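Local coordinates for protein NADPH-ferredoxin reductase FprA (Mycobacterium tuberculosis, PDB 1LQT) that transfers electrons between NADPH and ferredoxin by way of a bound FAD, and may supply electrons to P450 systems, at residues G91-S94 against A99-Y102; V126-W131 against L160-I165; N155-L160 against T209-E214; G339-V344 against E354-W359. All coordinates share one frame; numbering follows the deposited sequence.

Contact 1: G91-S94 against A99-Y102; sequences GELS and AVIY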
# COMPACT_ATOMS: atom_id res chain seq x y z
N GLY A 91 -14.41 -1.54 20.85
CA GLY A 91 -15.16 -1.13 22.02
C GLY A 91 -14.40 -1.29 23.30
O GLY A 91 -14.77 -0.68 24.31
N GLU A 92 -13.39 -2.13 23.31
CA GLU A 92 -12.52 -2.31 24.46
C GLU A 92 -11.48 -1.20 24.50
O GLU A 92 -11.14 -0.68 25.56
CB GLU A 92 -11.87 -3.67 24.43
CG GLU A 92 -12.87 -4.80 24.55
CD GLU A 92 -12.31 -6.17 24.28
OE1 GLU A 92 -11.32 -6.30 23.56
OE2 GLU A 92 -12.92 -7.12 24.84
N LEU A 93 -10.90 -0.88 23.34
CA LEU A 93 -9.93 0.20 23.28
C LEU A 93 -10.58 1.51 23.65
O LEU A 93 -9.96 2.35 24.31
CB LEU A 93 -9.33 0.32 21.87
CG LEU A 93 -8.44 -0.85 21.49
CD1 LEU A 93 -8.04 -0.73 20.01
CD2 LEU A 93 -7.21 -0.91 22.36
N SER A 94 -11.82 1.72 23.23
CA SER A 94 -12.48 2.99 23.50
C SER A 94 -12.76 3.19 25.00
O SER A 94 -12.88 4.31 25.43
CB SER A 94 -13.74 3.17 22.68
OG SER A 94 -14.70 2.24 23.10
N ALA A 99 -8.79 8.48 23.51
CA ALA A 99 -9.18 8.46 22.11
C ALA A 99 -8.39 7.36 21.42
O ALA A 99 -7.33 6.96 21.88
CB ALA A 99 -8.92 9.78 21.47
N VAL A 100 -8.94 6.90 20.29
CA VAL A 100 -8.35 5.84 19.51
C VAL A 100 -8.34 6.32 18.07
O VAL A 100 -9.34 6.78 17.55
CB VAL A 100 -9.15 4.53 19.61
CG1 VAL A 100 -8.41 3.40 18.92
CG2 VAL A 100 -9.44 4.16 21.09
N ILE A 101 -7.18 6.19 17.43
CA ILE A 101 -7.01 6.55 16.02
C ILE A 101 -6.79 5.29 15.21
O ILE A 101 -5.84 4.55 15.46
CB ILE A 101 -5.84 7.49 15.82
CG1 ILE A 101 -5.95 8.76 16.68
CG2 ILE A 101 -5.71 7.84 14.37
CD1 ILE A 101 -4.77 9.65 16.59
N TYR A 102 -7.68 5.03 14.25
CA TYR A 102 -7.54 3.92 13.33
C TYR A 102 -6.76 4.38 12.11
O TYR A 102 -7.19 5.26 11.38
CB TYR A 102 -8.93 3.36 12.96
CG TYR A 102 -9.47 2.62 14.14
CD1 TYR A 102 -10.15 3.27 15.15
CD2 TYR A 102 -9.23 1.26 14.31
CE1 TYR A 102 -10.53 2.62 16.29
CE2 TYR A 102 -9.62 0.60 15.44
CZ TYR A 102 -10.26 1.28 16.44
OH TYR A 102 -10.59 0.59 17.58
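The turn from a short helix into the next strand of the FAD-binding sheet brings Leu93 against Val100 and Tyr102. Leu93 meets Val100 through the base of its side chain. Leu93 CB lies 3.9 Å from Val100 CG2. The same methyl also reaches the helix backbone, where Leu93 O is 3.7 Å from Val100 CG2. It comes up beside the next amide as well, with Ser94 N 4.0 Å from Val100 CG2. One methyl thus packs against the backbone between Leu93 and Ser94. In Val100, CG1 stands opposite the backbone N (chi1 -173°). This leaves CG2 as the branch that faces the helix.

The strand belongs to the Rossmann-type sheet that holds FAD. There 99-102 runs parallel to 4-9 and to 354-356, its neighbours on the two sides. Helix 90-96 lies over part of this face, and both Leu93 and Val100 also rest on Val9 of strand 4-9.

The second touch is farther along the strand. Leu93 CD1 is 3.8 Å from Tyr102 OH, and the two side chains slant past each other. The CB bond of Tyr102 does not aim at the helix; its long ring carries the hydroxyl across to the leucine. Leu93 therefore bridges two alternate residues of one strand, Val100 by its CB and Tyr102 by its CD1. Leu93 and Tyr102 further touch Val84, whose carbonyl oxygen is hydrogen-bonded to FAD. Glu92, turned away from the strand, forms a salt bridge through OE1 to Arg413.

Contact 2: V126-W131 against L160-I165; sequences VDFVGW and LDVARI. With ODP (4-oxo-nicotinamide-adenine dinucleotide phosphate), chain I.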
# COMPACT_ATOMS: atom_id res chain seq x y z
N VAL A 126 -2.16 -6.32 -4.74
CA VAL A 126 -2.01 -6.42 -3.29
C VAL A 126 -1.28 -7.72 -2.91
O VAL A 126 -0.36 -7.74 -2.10
CB VAL A 126 -3.37 -6.37 -2.59
CG1 VAL A 126 -3.20 -6.51 -1.09
CG2 VAL A 126 -4.07 -5.05 -2.91
N ASP A 127 -1.75 -8.83 -3.46
CA ASP A 127 -1.20 -10.12 -3.12
C ASP A 127 0.18 -10.34 -3.74
O ASP A 127 1.02 -10.97 -3.12
CB ASP A 127 -2.13 -11.26 -3.52
CG ASP A 127 -3.47 -11.18 -2.85
OD1 ASP A 127 -4.22 -10.18 -3.07
OD2 ASP A 127 -3.87 -12.11 -2.12
N PHE A 128 0.43 -9.87 -4.96
CA PHE A 128 1.72 -10.02 -5.58
C PHE A 128 2.80 -9.22 -4.87
O PHE A 128 3.87 -9.73 -4.58
CB PHE A 128 1.63 -9.65 -7.07
CG PHE A 128 2.91 -9.92 -7.81
CD1 PHE A 128 3.38 -11.19 -7.96
CD2 PHE A 128 3.62 -8.88 -8.38
CE1 PHE A 128 4.57 -11.44 -8.65
CE2 PHE A 128 4.79 -9.15 -9.06
CZ PHE A 128 5.25 -10.40 -9.16
N VAL A 129 2.50 -7.96 -4.60
CA VAL A 129 3.36 -7.07 -3.86
C VAL A 129 3.63 -7.61 -2.46
O VAL A 129 4.77 -7.64 -1.98
CB VAL A 129 2.77 -5.66 -3.78
CG1 VAL A 129 3.60 -4.77 -2.86
CG2 VAL A 129 2.63 -5.02 -5.17
N GLY A 130 2.56 -8.00 -1.76
CA GLY A 130 2.76 -8.55 -0.45
C GLY A 130 3.71 -9.74 -0.49
O GLY A 130 4.57 -9.91 0.37
N TRP A 131 3.53 -10.59 -1.49
CA TRP A 131 4.39 -11.75 -1.64
C TRP A 131 5.84 -11.35 -1.92
O TRP A 131 6.75 -11.84 -1.25
CB TRP A 131 3.81 -12.65 -2.74
CG TRP A 131 4.65 -13.82 -3.07
CD1 TRP A 131 4.80 -14.98 -2.38
CD2 TRP A 131 5.45 -13.96 -4.24
NE1 TRP A 131 5.64 -15.84 -3.04
CE2 TRP A 131 6.05 -15.23 -4.19
CE3 TRP A 131 5.69 -13.16 -5.33
CZ2 TRP A 131 6.90 -15.69 -5.21
CZ3 TRP A 131 6.51 -13.61 -6.33
CH2 TRP A 131 7.11 -14.84 -6.26
N LEU A 160 3.17 -0.14 -12.41
CA LEU A 160 4.56 -0.05 -12.81
C LEU A 160 5.44 -0.88 -11.90
O LEU A 160 6.34 -1.56 -12.39
CB LEU A 160 5.03 1.38 -12.80
CG LEU A 160 4.29 2.32 -13.73
CD1 LEU A 160 4.88 3.73 -13.63
CD2 LEU A 160 4.31 1.83 -15.16
N ASP A 161 5.22 -0.83 -10.59
CA ASP A 161 6.02 -1.63 -9.67
C ASP A 161 5.91 -3.11 -10.06
O ASP A 161 6.91 -3.83 -10.12
CB ASP A 161 5.55 -1.48 -8.23
CG ASP A 161 5.96 -0.18 -7.55
OD1 ASP A 161 6.69 0.62 -8.13
OD2 ASP A 161 5.57 0.00 -6.37
N VAL A 162 4.69 -3.59 -10.29
CA VAL A 162 4.50 -4.99 -10.62
C VAL A 162 5.28 -5.34 -11.88
O VAL A 162 5.99 -6.35 -11.94
CB VAL A 162 3.03 -5.30 -10.79
CG1 VAL A 162 2.78 -6.66 -11.37
CG2 VAL A 162 2.28 -5.16 -9.46
N ALA A 163 5.16 -4.51 -12.90
CA ALA A 163 5.81 -4.78 -14.16
C ALA A 163 7.34 -4.77 -14.00
O ALA A 163 8.04 -5.60 -14.56
CB ALA A 163 5.37 -3.78 -15.18
N ARG A 164 7.85 -3.81 -13.23
CA ARG A 164 9.30 -3.76 -12.98
C ARG A 164 9.80 -5.01 -12.30
O ARG A 164 10.84 -5.54 -12.66
CB ARG A 164 9.70 -2.59 -12.10
CG ARG A 164 9.65 -1.25 -12.73
CD ARG A 164 10.60 -0.18 -12.06
NE ARG A 164 10.51 -0.30 -10.61
CZ ARG A 164 9.43 0.02 -9.91
NH1 ARG A 164 8.43 0.69 -10.45
NH2 ARG A 164 9.41 -0.33 -8.64
N ILE A 165 9.10 -5.44 -11.27
CA ILE A 165 9.58 -6.62 -10.56
C ILE A 165 9.54 -7.85 -11.44
O ILE A 165 10.45 -8.69 -11.40
CB ILE A 165 8.83 -6.79 -9.23
CG1 ILE A 165 9.10 -5.57 -8.31
CG2 ILE A 165 9.15 -8.10 -8.61
CD1 ILE A 165 10.51 -5.24 -8.04
O1X ODP I . -9.70 4.86 -15.11
P2B ODP I . -9.07 4.98 -13.76
O2X ODP I . -8.26 6.24 -13.56
O3X ODP I . -10.05 4.77 -12.62
O2B ODP I . -8.03 3.74 -13.74
C2B ODP I . -7.48 3.22 -12.53
C3B ODP I . -6.04 3.57 -12.27
O3B ODP I . -5.30 3.54 -13.49
C1B ODP I . -7.42 1.74 -12.63
N9A ODP I . -8.66 1.02 -12.53
C8A ODP I . -9.58 1.02 -11.51
N7A ODP I . -10.58 0.19 -11.74
C5A ODP I . -10.32 -0.40 -12.95
C4A ODP I . -9.12 0.12 -13.45
N3A ODP I . -8.54 -0.24 -14.62
C2A ODP I . -9.23 -1.16 -15.31
N1A ODP I . -10.39 -1.74 -14.90
C6A ODP I . -10.95 -1.37 -13.71
N6A ODP I . -12.05 -2.01 -13.32
O4B ODP I . -6.59 1.38 -11.54
C4B ODP I . -5.59 2.40 -11.40
C5B ODP I . -5.45 2.76 -9.95
O5B ODP I . -4.34 3.62 -9.83
PA ODP I . -4.09 4.38 -8.44
O1A ODP I . -2.96 5.27 -8.63
O2A ODP I . -5.35 4.94 -7.91
O3 ODP I . -3.75 3.17 -7.46
PN ODP I . -2.39 2.30 -7.20
O1N ODP I . -1.65 2.08 -8.46
O2N ODP I . -2.87 1.15 -6.40
O5D ODP I . -1.51 3.27 -6.33
C5D ODP I . -1.99 3.65 -5.01
C4D ODP I . -1.26 4.90 -4.58
O4D ODP I . 0.08 4.64 -4.20
C1D ODP I . 0.95 5.50 -4.93
C2D ODP I . 0.19 5.89 -6.12
O2D ODP I . 0.72 6.93 -6.86
C3D ODP I . -1.22 5.96 -5.67
O3D ODP I . -1.45 7.25 -5.13
N1N ODP I . 2.26 4.96 -5.05
C2N ODP I . 3.32 5.87 -5.28
C3N ODP I . 4.48 5.39 -5.79
C7N ODP I . 5.54 6.48 -6.03
N7N ODP I . 6.67 6.06 -6.53
O7N ODP I . 5.24 7.66 -5.74
C4N ODP I . 4.69 4.05 -6.14
O99 ODP I . 5.75 3.61 -6.68
C5N ODP I . 3.56 3.13 -5.92
C6N ODP I . 2.35 3.63 -5.39
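Asp161 OD1 takes two N-H groups from Arg164, three residues further on in the same helix. The two bonds are equally long: Arg164 NH1 and Arg164 NH2 each lie 2.9 Å from Asp161 OD1. The guanidinium comes end-on, and the oxygen lies in its plane. The two bonds use OD1 differently. NH1 meets the anti lone pair, away from OD2. NH2 arrives from above the carboxylate plane. Both bonds are bent, with N-H...O angles of 145° and 143°. Arg164 NE has a further partner in Asp56, with which it forms a salt bridge. Asp56 thus helps fix the rotation of the guanidinium.

The carboxylate of Asp161 also lies beside the nicotinamide end of the modified cofactor. Asp161 OD1 is 3.5 Å from O99 of ODP.

Across to helix 125-132 the contact is apolar. Phe128 CG is anti to the backbone N (chi1 -174°), and the ring swings out toward the other helix. Phe128 CD2 is 3.8 Å from Val162 CG1, and Phe128 CE2 is 3.9 Å from the same methyl. The methyl meets the ring at a slant. Val129 adds a looser touch, Val129 CG2 to Val162 CG2 at 4.3 Å. The rings of Phe128 and Tyr132 meet edge-to-face.

Helix 157-167 is the one that follows the glycine-rich turn of the NADP-binding, Rossmann-type fold, and helix 125-132 packs beside it, with Val129 against FAD, while Asp161 of helix 157-167 faces ODP.

Contact 3: N155-L160 against T209-E214; sequences NGNVAL and TLELRE. With ODP (4-oxo-nicotinamide-adenine dinucleotide phosphate), chain I.
Asn157 and Leu160 meet Glu211 at the start of the helix that follows the glycine-rich turn of a Rossmann-type NADP site. The close-packed part is mainly apolar. Leu160 CD1 sits 3.9 Å from Glu211 CB and 4.0 Å from Leu212 CD2. Leu160 is buried and also rests on Ile196 of the sheet. Asn157 OD1 lies 3.7 Å from Glu211 CB, a touch without a hydrogen bond.

The other side of helix 209-214 faces solvent more: Leu210 and Arg213 are exposed, though Arg213 also touches helix 243-256. Glu211 itself is only partly covered.

The carboxylate of Glu211 is turned back to the cofactor by a bend in its chain (chi2 70°). ODP N7N donates to Glu211 OE2 at 3.0 Å. Glu211 OE1 is held by Thr208 OG1, which also bonds Asn157 ND2, so one threonine positions both side chains. Asn157 ND2 reaches the ribose as well, with a weak bond to O2D of ODP.

At the helix start the backbone takes over. Gly156 is the N-cap, and its lack of a side chain leaves room for the phosphate. Val158 N donates a hydrogen bond to ODP O1N at 3.1 Å, and Asn155 N bonds ODP O3B at 2.9 Å.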
# COMPACT_ATOMS: atom_id res chain seq x y z
N ASN A 155 -3.45 1.60 -14.49
CA ASN A 155 -2.54 2.67 -14.89
C ASN A 155 -2.14 3.56 -13.71
O ASN A 155 -1.97 4.76 -13.88
CB ASN A 155 -3.14 3.53 -16.02
CG ASN A 155 -2.94 2.99 -17.45
OD1 ASN A 155 -3.40 3.68 -18.35
ND2 ASN A 155 -2.31 1.84 -17.65
N GLY A 156 -1.93 2.94 -12.55
CA GLY A 156 -1.31 3.62 -11.44
C GLY A 156 0.12 3.16 -11.24
O GLY A 156 0.61 2.23 -11.89
N ASN A 157 0.80 3.81 -10.31
CA ASN A 157 2.19 3.47 -10.09
C ASN A 157 2.38 2.05 -9.58
O ASN A 157 3.44 1.48 -9.79
CB ASN A 157 2.85 4.48 -9.14
CG ASN A 157 3.10 5.82 -9.78
OD1 ASN A 157 3.37 5.93 -10.97
ND2 ASN A 157 3.06 6.86 -8.96
N VAL A 158 1.39 1.47 -8.90
CA VAL A 158 1.59 0.10 -8.46
C VAL A 158 1.69 -0.84 -9.67
O VAL A 158 2.41 -1.83 -9.66
CB VAL A 158 0.51 -0.34 -7.46
CG1 VAL A 158 0.66 -1.82 -7.12
CG2 VAL A 158 0.57 0.51 -6.22
N ALA A 159 0.97 -0.53 -10.76
CA ALA A 159 1.10 -1.33 -11.97
C ALA A 159 2.53 -1.31 -12.51
O ALA A 159 3.04 -2.31 -12.97
CB ALA A 159 0.15 -0.84 -13.05
N LEU A 160 3.17 -0.14 -12.41
CA LEU A 160 4.56 -0.05 -12.81
C LEU A 160 5.44 -0.88 -11.90
O LEU A 160 6.34 -1.56 -12.39
CB LEU A 160 5.03 1.38 -12.80
CG LEU A 160 4.29 2.32 -13.73
CD1 LEU A 160 4.88 3.73 -13.63
CD2 LEU A 160 4.31 1.83 -15.16
N THR A 209 5.73 10.92 -12.97
CA THR A 209 6.72 11.02 -14.03
C THR A 209 8.03 10.31 -13.78
O THR A 209 8.54 9.62 -14.65
CB THR A 209 6.97 12.48 -14.35
OG1 THR A 209 5.73 13.21 -14.49
CG2 THR A 209 7.74 12.62 -15.67
N LEU A 210 8.58 10.45 -12.58
CA LEU A 210 9.83 9.79 -12.27
C LEU A 210 9.71 8.29 -12.46
O LEU A 210 10.59 7.63 -13.01
CB LEU A 210 10.29 10.14 -10.87
CG LEU A 210 11.53 9.39 -10.40
CD1 LEU A 210 12.74 9.74 -11.21
CD2 LEU A 210 11.76 9.72 -8.94
N GLU A 211 8.58 7.75 -12.04
CA GLU A 211 8.34 6.34 -12.13
C GLU A 211 8.27 5.89 -13.59
O GLU A 211 8.74 4.81 -13.94
CB GLU A 211 7.08 6.00 -11.34
CG GLU A 211 7.32 6.23 -9.84
CD GLU A 211 7.46 7.70 -9.35
OE1 GLU A 211 6.93 8.67 -10.00
OE2 GLU A 211 8.14 7.93 -8.28
N LEU A 212 7.68 6.70 -14.46
CA LEU A 212 7.72 6.39 -15.89
C LEU A 212 9.13 6.49 -16.44
O LEU A 212 9.54 5.66 -17.25
CB LEU A 212 6.79 7.31 -16.65
CG LEU A 212 5.29 7.06 -16.52
CD1 LEU A 212 4.53 8.18 -17.20
CD2 LEU A 212 4.96 5.69 -17.12
N ARG A 213 9.88 7.49 -16.02
CA ARG A 213 11.25 7.67 -16.51
C ARG A 213 12.16 6.52 -16.14
O ARG A 213 13.02 6.13 -16.94
CB ARG A 213 11.85 8.97 -15.98
CG ARG A 213 11.30 10.23 -16.56
CD ARG A 213 12.11 11.47 -16.11
NE ARG A 213 11.43 12.71 -16.42
CZ ARG A 213 11.46 13.31 -17.58
NH1 ARG A 213 12.15 12.77 -18.59
NH2 ARG A 213 10.79 14.44 -17.75
N GLU A 214 11.98 6.01 -14.93
CA GLU A 214 12.82 4.92 -14.42
C GLU A 214 12.79 3.67 -15.26
O GLU A 214 13.73 2.89 -15.22
CB GLU A 214 12.36 4.45 -13.02
CG GLU A 214 12.47 5.43 -11.91
CD GLU A 214 11.98 4.86 -10.60
OE1 GLU A 214 11.14 3.86 -10.53
OE2 GLU A 214 12.39 5.47 -9.61
O1X ODP I . -9.70 4.86 -15.11
P2B ODP I . -9.07 4.98 -13.76
O2X ODP I . -8.26 6.24 -13.56
O3X ODP I . -10.05 4.77 -12.62
O2B ODP I . -8.03 3.74 -13.74
C2B ODP I . -7.48 3.22 -12.53
C3B ODP I . -6.04 3.57 -12.27
O3B ODP I . -5.30 3.54 -13.49
C1B ODP I . -7.42 1.74 -12.63
N9A ODP I . -8.66 1.02 -12.53
C8A ODP I . -9.58 1.02 -11.51
N7A ODP I . -10.58 0.19 -11.74
C5A ODP I . -10.32 -0.40 -12.95
C4A ODP I . -9.12 0.12 -13.45
N3A ODP I . -8.54 -0.24 -14.62
C2A ODP I . -9.23 -1.16 -15.31
N1A ODP I . -10.39 -1.74 -14.90
C6A ODP I . -10.95 -1.37 -13.71
N6A ODP I . -12.05 -2.01 -13.32
O4B ODP I . -6.59 1.38 -11.54
C4B ODP I . -5.59 2.40 -11.40
C5B ODP I . -5.45 2.76 -9.95
O5B ODP I . -4.34 3.62 -9.83
PA ODP I . -4.09 4.38 -8.44
O1A ODP I . -2.96 5.27 -8.63
O2A ODP I . -5.35 4.94 -7.91
O3 ODP I . -3.75 3.17 -7.46
PN ODP I . -2.39 2.30 -7.20
O1N ODP I . -1.65 2.08 -8.46
O2N ODP I . -2.87 1.15 -6.40
O5D ODP I . -1.51 3.27 -6.33
C5D ODP I . -1.99 3.65 -5.01
C4D ODP I . -1.26 4.90 -4.58
O4D ODP I . 0.08 4.64 -4.20
C1D ODP I . 0.95 5.50 -4.93
C2D ODP I . 0.19 5.89 -6.12
O2D ODP I . 0.72 6.93 -6.86
C3D ODP I . -1.22 5.96 -5.67
O3D ODP I . -1.45 7.25 -5.13
N1N ODP I . 2.26 4.96 -5.05
C2N ODP I . 3.32 5.87 -5.28
C3N ODP I . 4.48 5.39 -5.79
C7N ODP I . 5.54 6.48 -6.03
N7N ODP I . 6.67 6.06 -6.53
O7N ODP I . 5.24 7.66 -5.74
C4N ODP I . 4.69 4.05 -6.14
O99 ODP I . 5.75 3.61 -6.68
C5N ODP I . 3.56 3.13 -5.92
C6N ODP I . 2.35 3.63 -5.39

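Contact 4: G339-V344 against E354-W359; sequences GTIPNV and EYVVGW. With FAD (flavin-adenine dinucleotide), chain H.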
# COMPACT_ATOMS: atom_id res chain seq x y z
N GLY A 339 -14.76 1.50 0.52
CA GLY A 339 -13.82 0.81 1.40
C GLY A 339 -13.13 1.73 2.42
O GLY A 339 -11.97 1.49 2.78
N THR A 340 -13.86 2.75 2.87
CA THR A 340 -13.38 3.67 3.90
C THR A 340 -14.33 3.67 5.08
O THR A 340 -15.45 3.24 4.99
CB THR A 340 -13.19 5.09 3.37
OG1 THR A 340 -14.45 5.66 3.02
CG2 THR A 340 -12.29 5.16 2.17
N ILE A 341 -13.83 4.18 6.20
CA ILE A 341 -14.63 4.42 7.38
C ILE A 341 -15.21 5.84 7.34
O ILE A 341 -14.49 6.80 7.21
CB ILE A 341 -13.78 4.22 8.65
CG1 ILE A 341 -13.35 2.76 8.77
CG2 ILE A 341 -14.58 4.64 9.88
CD1 ILE A 341 -12.39 2.47 9.91
N PRO A 342 -16.53 5.99 7.41
CA PRO A 342 -17.12 7.32 7.30
C PRO A 342 -16.73 8.16 8.50
O PRO A 342 -16.67 7.64 9.64
CB PRO A 342 -18.62 7.06 7.27
CG PRO A 342 -18.77 5.83 8.05
CD PRO A 342 -17.52 4.95 7.62
N ASN A 343 -16.42 9.41 8.23
CA ASN A 343 -15.89 10.30 9.27
C ASN A 343 -16.14 11.79 8.91
O ASN A 343 -16.65 12.04 7.84
CB ASN A 343 -14.40 10.02 9.43
CG ASN A 343 -13.63 10.48 8.23
OD1 ASN A 343 -13.06 11.58 8.24
ND2 ASN A 343 -13.54 9.62 7.19
N VAL A 344 -15.82 12.73 9.80
CA VAL A 344 -15.93 14.18 9.58
C VAL A 344 -14.71 14.80 10.22
O VAL A 344 -14.55 14.72 11.42
CB VAL A 344 -17.21 14.79 10.24
CG1 VAL A 344 -17.27 16.29 10.02
CG2 VAL A 344 -18.45 14.14 9.73
N GLU A 354 -13.28 8.10 18.63
CA GLU A 354 -12.54 7.27 17.69
C GLU A 354 -12.40 8.05 16.39
O GLU A 354 -13.34 8.70 15.94
CB GLU A 354 -13.27 5.95 17.48
CG GLU A 354 -13.45 5.15 18.76
CD GLU A 354 -14.53 4.11 18.63
OE1 GLU A 354 -15.70 4.50 18.44
OE2 GLU A 354 -14.25 2.90 18.71
N TYR A 355 -11.24 7.89 15.76
CA TYR A 355 -10.82 8.69 14.65
C TYR A 355 -10.19 7.80 13.60
O TYR A 355 -9.84 6.65 13.86
CB TYR A 355 -9.81 9.76 15.11
CG TYR A 355 -10.42 10.71 16.11
CD1 TYR A 355 -10.50 10.38 17.46
CD2 TYR A 355 -10.95 11.92 15.69
CE1 TYR A 355 -11.11 11.23 18.36
CE2 TYR A 355 -11.58 12.77 16.60
CZ TYR A 355 -11.65 12.42 17.92
OH TYR A 355 -12.28 13.26 18.81
N VAL A 356 -9.98 8.36 12.42
CA VAL A 356 -9.28 7.71 11.33
C VAL A 356 -8.29 8.68 10.71
O VAL A 356 -8.50 9.88 10.67
CB VAL A 356 -10.25 7.19 10.24
CG1 VAL A 356 -10.91 5.91 10.70
CG2 VAL A 356 -11.28 8.23 9.83
N VAL A 357 -7.20 8.11 10.19
CA VAL A 357 -6.20 8.80 9.40
C VAL A 357 -5.78 7.88 8.27
O VAL A 357 -5.95 6.67 8.34
CB VAL A 357 -4.95 9.23 10.22
CG1 VAL A 357 -5.36 10.28 11.28
CG2 VAL A 357 -4.31 8.03 10.85
N GLY A 358 -5.17 8.46 7.25
CA GLY A 358 -4.55 7.68 6.20
C GLY A 358 -5.55 7.13 5.21
O GLY A 358 -6.66 7.62 5.03
N TRP A 359 -5.12 6.07 4.53
CA TRP A 359 -5.93 5.46 3.49
C TRP A 359 -7.29 4.94 3.95
O TRP A 359 -8.20 4.91 3.14
CB TRP A 359 -5.11 4.38 2.79
CG TRP A 359 -4.07 4.95 1.86
CD1 TRP A 359 -3.70 6.24 1.74
CD2 TRP A 359 -3.36 4.23 0.87
NE1 TRP A 359 -2.78 6.38 0.73
CE2 TRP A 359 -2.58 5.15 0.16
CE3 TRP A 359 -3.33 2.88 0.48
CZ2 TRP A 359 -1.80 4.78 -0.91
CZ3 TRP A 359 -2.54 2.52 -0.62
CH2 TRP A 359 -1.81 3.48 -1.29
PA FAD H . -0.41 1.59 5.67
O1A FAD H . -1.05 0.52 4.88
O2A FAD H . 0.96 2.05 5.33
O5B FAD H . -0.36 1.13 7.20
C5B FAD H . -1.49 0.46 7.78
C4B FAD H . -0.96 -0.33 8.97
O4B FAD H . -2.09 -0.76 9.73
C3B FAD H . -0.18 -1.59 8.58
O3B FAD H . 1.04 -1.70 9.27
C2B FAD H . -1.15 -2.70 8.91
O2B FAD H . -0.58 -3.96 9.17
C1B FAD H . -1.89 -2.10 10.12
N9A FAD H . -3.19 -2.70 10.39
C8A FAD H . -4.19 -2.92 9.47
N7A FAD H . -5.26 -3.45 10.03
C5A FAD H . -4.92 -3.62 11.36
C6A FAD H . -5.64 -4.15 12.44
N6A FAD H . -6.89 -4.58 12.36
N1A FAD H . -5.01 -4.16 13.65
C2A FAD H . -3.75 -3.66 13.76
N3A FAD H . -3.01 -3.14 12.77
C4A FAD H . -3.64 -3.14 11.59
N1 FAD H . 4.34 6.18 -1.49
C2 FAD H . 5.49 6.87 -1.74
O2 FAD H . 5.65 8.00 -1.32
N3 FAD H . 6.47 6.28 -2.51
C4 FAD H . 6.41 5.00 -2.98
O4 FAD H . 7.35 4.50 -3.64
C4X FAD H . 5.25 4.28 -2.67
N5 FAD H . 5.11 2.97 -3.08
C5X FAD H . 3.96 2.29 -2.81
C6 FAD H . 3.80 0.99 -3.25
C7 FAD H . 2.63 0.29 -3.07
C7M FAD H . 2.51 -1.14 -3.54
C8 FAD H . 1.58 0.92 -2.38
C8M FAD H . 0.27 0.21 -2.18
C9 FAD H . 1.72 2.22 -1.92
C9A FAD H . 2.90 2.92 -2.12
N10 FAD H . 3.06 4.24 -1.68
C10 FAD H . 4.24 4.91 -1.93
C1' FAD H . 2.00 4.94 -0.90
C2' FAD H . 2.16 4.69 0.60
O2' FAD H . 2.38 3.31 0.79
C3' FAD H . 0.89 5.14 1.34
O3' FAD H . 0.67 6.53 1.18
C4' FAD H . 0.92 4.96 2.86
O4' FAD H . 1.65 3.80 3.23
C5' FAD H . -0.51 4.88 3.41
O5' FAD H . -0.35 4.93 4.84
P FAD H . -1.41 4.37 5.88
O1P FAD H . -0.82 4.68 7.19
O2P FAD H . -2.81 4.85 5.61
O3P FAD H . -1.48 2.81 5.64
O HOH W 1 -9.45 2.57 2.13
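Asn343 has chi1 near 69°, which puts CG between its own backbone N and carbonyl carbon. Val356 has chi1 near -77°, which puts CG2 in the same kind of place and turns that methyl to the asparagine. The two meet beside the edge strand 354-356 of the FAD-binding, Rossmann-type sheet. Val356 CG2 is 3.6 Å from Asn343 CB and lies nearly as close to CG and ND2. This describes one of two conformers of Asn343.

In this conformer Asn343 ND2 donates to Ile341 O at 3.0 Å, with an N-H...O angle of 165°. The acceptor lies close to the amide plane. In the same conformer Asn343 OD1 accepts from Gly346 N.

The other methyl of Val356 serves Ile341. Val356 CG1 lies 3.8 Å from Ile341 CD1 and touches its CB and CG2 too. One valine therefore spreads its two branches over two residues of the facing segment.

Farther on, a water sits between the two backbones, 2.8 Å from Gly339 O and 2.8 Å from Trp359 O. Here the strand has given way to Gly358, the N-cap of helix 359-362, which bonds Asp374 through its N. Its lack of a side chain leaves space for a FAD phosphate. Trp359 lays one ring face toward the flavin ribityl chain, with FAD C5' 3.7 Å above the plane near its rim. The backbone Trp359 N donates to FAD O2P at 2.8 Å.

In the fold
From the N terminus, contact 1 comes first and closes a short turn from helix 90-96 to strand 99-102. Contacts 2 and 3 follow in the NADP-binding part, and their segments alternate along the chain. Contact 2 ties helix 125-132 to helix 157-167. Contact 3 begins in the turn before that helix and its first residues, shares Leu160, and reaches on to helix 209-214. Both touch ODP. Contact 4 closes last, in a short loop. It returns to the FAD sheet, where strand 354-356 lies next to strand 99-102 of contact 1 and is joined to it by a probable hydrogen bond between Tyr102 N and Tyr355 O. The centres of contacts 1 and 3 lie about 37 Å apart.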